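Local coordinates for protein lipocalin (Argas monolakensis, PDB 3BRN) that binds serotonin inside its lipocalin beta barrel and probably serves the tick as a scavenger of biogenic amines, at residues Y28-T33 with Y115-H120. Sequence-based numbering, arbitrary orientation.
Sequences YLRKTT and YELWVH. With SRO (serotonin), chain C.
Leu117 O is gripped by two backbone donors of the facing strand: Arg30 N at 2.8 Å, nearly along the C=O axis, and Lys31 N at a longer 3.3 Å, on a lone pair. Two successive residues thus face one, a classic beta bulge. Leu117 N returns an almost straight bond to Lys31 O (2.8 Å, 173° at the hydrogen), and Tyr28 and Val119 exchange a pair of bonds before the bulge. The bulge also turns the start of the Arg30 side chain toward the other strand, where its CB rests on Val119 CG2. Its guanidinium group leads away to Tyr129 and His147.

These antiparallel strands are neighbours in the curled sheet of a lipocalin barrel, and Leu29, Thr32, Glu116 and Trp118 share the face turned to its interior. There the Trp118 indole is sandwiched. Leu29 CB sits over its six-membered ring, 3.8 Å from the centroid in a CH-pi contact, while serotonin CD1 lies over the opposite face, 3.3 Å from Trp118 CE2. Asp106, on the strand beyond, hydrogen-bonds the ligand.

Glu116 helps fix the indole's rotation: its OE1 accepts from Trp118 NE1 at 2.8 Å, in the ring plane but from above the carboxylate plane. Its other oxygen, OE2, takes a bond from Asn114 and one from a water that also meets Thr32 OG1, itself bonded to Lys34 N. Just past the end of strand 28-32, chi1 of 59° puts Thr33 OG1 between its own N and carbonyl carbon, where it accepts from Tyr115 N at 2.8 Å.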
loop_
_atom_site.group_PDB
_atom_site.type_symbol
_atom_site.label_atom_id
_atom_site.label_comp_id
_atom_site.label_asym_id
_atom_site.label_seq_id
_atom_site.Cartn_x
_atom_site.Cartn_y
_atom_site.Cartn_z
ATOM N N TYR A 28 -5.345 -2.772 0.813
ATOM C CA TYR A 28 -4.829 -4.063 1.221
ATOM C C TYR A 28 -3.470 -4.238 0.586
ATOM O O TYR A 28 -3.306 -3.884 -0.577
ATOM C CB TYR A 28 -5.701 -5.190 0.686
ATOM C CG TYR A 28 -7.022 -5.340 1.384
ATOM C CD1 TYR A 28 -8.169 -4.780 0.850
ATOM C CD2 TYR A 28 -7.131 -6.070 2.564
ATOM C CE1 TYR A 28 -9.400 -5.007 1.423
ATOM C CE2 TYR A 28 -8.359 -6.239 3.185
ATOM C CZ TYR A 28 -9.482 -5.706 2.604
ATOM O OH TYR A 28 -10.723 -5.912 3.167
ATOM N N LEU A 29 -2.574 -4.946 1.274
ATOM C CA LEU A 29 -1.319 -5.344 0.636
ATOM C C LEU A 29 -1.679 -6.588 -0.165
ATOM O O LEU A 29 -2.058 -7.591 0.418
ATOM C CB LEU A 29 -0.239 -5.667 1.667
ATOM C CG LEU A 29 1.069 -6.292 1.129
ATOM C CD1 LEU A 29 1.681 -5.340 0.116
ATOM C CD2 LEU A 29 2.028 -6.446 2.302
ATOM N N ARG A 30 -1.782 -6.426 -1.490
ATOM C CA ARG A 30 -2.267 -7.477 -2.378
ATOM C C ARG A 30 -1.192 -8.504 -2.731
ATOM O O ARG A 30 -1.457 -9.709 -2.746
ATOM C CB ARG A 30 -2.876 -6.859 -3.648
ATOM C CG ARG A 30 -3.367 -7.857 -4.704
ATOM C CD ARG A 30 -4.454 -8.813 -4.173
ATOM N NE ARG A 30 -4.820 -9.808 -5.181
ATOM C CZ ARG A 30 -4.084 -10.873 -5.495
ATOM N NH1 ARG A 30 -2.946 -11.122 -4.861
ATOM N NH2 ARG A 30 -4.494 -11.702 -6.437
ATOM N N LYS A 31 -0.020 -8.027 -3.143
ATOM C CA LYS A 31 1.098 -8.931 -3.463
ATOM C C LYS A 31 2.375 -8.313 -2.931
ATOM O O LYS A 31 2.538 -7.105 -3.016
ATOM C CB LYS A 31 1.251 -9.107 -4.982
ATOM C CG LYS A 31 0.006 -9.597 -5.720
ATOM C CD LYS A 31 0.301 -9.819 -7.192
ATOM C CE LYS A 31 -0.949 -10.250 -7.958
ATOM N NZ LYS A 31 -0.817 -9.950 -9.405
ATOM N N THR A 32 3.349 -9.157 -2.580
ATOM C CA THR A 32 4.668 -8.670 -2.160
ATOM C C THR A 32 5.752 -9.683 -2.536
ATOM O O THR A 32 5.462 -10.868 -2.726
ATOM C CB THR A 32 4.702 -8.346 -0.627
ATOM O OG1 THR A 32 6.012 -7.913 -0.245
ATOM C CG2 THR A 32 4.323 -9.571 0.216
ATOM N N THR A 33 6.978 -9.201 -2.749
ATOM C CA THR A 33 8.118 -10.098 -2.930
ATOM C C THR A 33 8.763 -10.448 -1.589
ATOM O O THR A 33 9.781 -11.132 -1.550
ATOM C CB THR A 33 9.192 -9.504 -3.883
ATOM O OG1 THR A 33 9.655 -8.252 -3.357
ATOM C CG2 THR A 33 8.590 -9.283 -5.300
ATOM N N TYR A 115 9.350 -5.450 -3.244
ATOM C CA TYR A 115 8.315 -4.793 -3.986
ATOM C C TYR A 115 6.921 -5.156 -3.534
ATOM O O TYR A 115 6.693 -6.237 -3.131
ATOM C CB TYR A 115 8.489 -5.007 -5.490
ATOM C CG TYR A 115 9.821 -4.538 -5.964
ATOM C CD1 TYR A 115 10.089 -3.218 -6.042
ATOM C CD2 TYR A 115 10.828 -5.422 -6.248
ATOM C CE1 TYR A 115 11.286 -2.780 -6.424
ATOM C CE2 TYR A 115 12.049 -4.988 -6.638
ATOM C CZ TYR A 115 12.275 -3.663 -6.724
ATOM O OH TYR A 115 13.448 -3.149 -7.085
ATOM N N GLU A 116 5.993 -4.231 -3.686
ATOM C CA GLU A 116 4.660 -4.373 -3.102
ATOM C C GLU A 116 3.597 -3.829 -4.031
ATOM O O GLU A 116 3.743 -2.736 -4.582
ATOM C CB GLU A 116 4.582 -3.595 -1.785
ATOM C CG GLU A 116 5.542 -4.125 -0.713
ATOM C CD GLU A 116 5.497 -3.311 0.571
ATOM O OE1 GLU A 116 4.915 -2.199 0.557
ATOM O OE2 GLU A 116 6.131 -3.739 1.564
ATOM N N LEU A 117 2.475 -4.528 -4.090
ATOM C CA LEU A 117 1.303 -4.001 -4.767
ATOM C C LEU A 117 0.224 -3.791 -3.714
ATOM O O LEU A 117 -0.203 -4.744 -3.072
ATOM C CB LEU A 117 0.820 -5.004 -5.821
ATOM C CG LEU A 117 -0.520 -4.709 -6.504
ATOM C CD1 LEU A 117 -0.454 -3.428 -7.311
ATOM C CD2 LEU A 117 -0.905 -5.888 -7.398
ATOM N N TRP A 118 -0.236 -2.567 -3.581
ATOM C CA TRP A 118 -1.303 -2.235 -2.676
ATOM C C TRP A 118 -2.538 -1.891 -3.465
ATOM O O TRP A 118 -2.444 -1.235 -4.447
ATOM C CB TRP A 118 -0.899 -1.101 -1.769
ATOM C CG TRP A 118 0.179 -1.351 -0.831
ATOM C CD1 TRP A 118 1.472 -1.360 -1.101
ATOM C CD2 TRP A 118 0.057 -1.632 0.548
ATOM N NE1 TRP A 118 2.190 -1.616 -0.000
ATOM C CE2 TRP A 118 1.337 -1.804 1.043
ATOM C CE3 TRP A 118 -1.011 -1.768 1.417
ATOM C CZ2 TRP A 118 1.581 -2.063 2.368
ATOM C CZ3 TRP A 118 -0.756 -2.041 2.719
ATOM C CH2 TRP A 118 0.512 -2.178 3.188
ATOM N N VAL A 119 -3.695 -2.388 -3.056
ATOM C CA VAL A 119 -4.932 -2.136 -3.803
ATOM C C VAL A 119 -6.041 -1.626 -2.890
ATOM O O VAL A 119 -6.227 -2.130 -1.783
ATOM C CB VAL A 119 -5.411 -3.381 -4.594
ATOM C CG1 VAL A 119 -6.581 -3.015 -5.522
ATOM C CG2 VAL A 119 -4.270 -3.973 -5.399
ATOM N N HIS A 120 -6.687 -0.542 -3.322
ATOM C CA HIS A 120 -7.773 0.081 -2.577
ATOM C C HIS A 120 -8.943 -0.886 -2.373
ATOM O O HIS A 120 -9.255 -1.682 -3.254
ATOM C CB HIS A 120 -8.253 1.330 -3.325
ATOM C CG HIS A 120 -9.160 2.204 -2.524
ATOM N ND1 HIS A 120 -10.531 2.155 -2.644
ATOM C CD2 HIS A 120 -8.899 3.087 -1.532
ATOM C CE1 HIS A 120 -11.077 2.957 -1.748
ATOM N NE2 HIS A 120 -10.110 3.535 -1.062
HETATM O OH SRO C . -0.198 5.307 5.230
HETATM C CZ3 SRO C . 0.538 4.411 4.493
HETATM C CH2 SRO C . 1.746 3.976 5.034
HETATM C CZ2 SRO C . 2.483 2.976 4.394
HETATM C CE2 SRO C . 1.994 2.508 3.184
HETATM N NE1 SRO C . 2.439 1.616 2.264
HETATM C CD1 SRO C . 1.537 1.522 1.258
HETATM C CG SRO C . 0.489 2.406 1.517
HETATM C CD2 SRO C . 0.800 3.033 2.721
HETATM C CE3 SRO C . 0.110 3.946 3.358
HETATM C CB SRO C . -0.707 2.649 0.630
HETATM C CA SRO C . -0.667 4.079 0.056
HETATM N NZ SRO C . -1.923 4.331 -0.658
HETATM O O HOH W 1 5.728 -6.536 1.979
#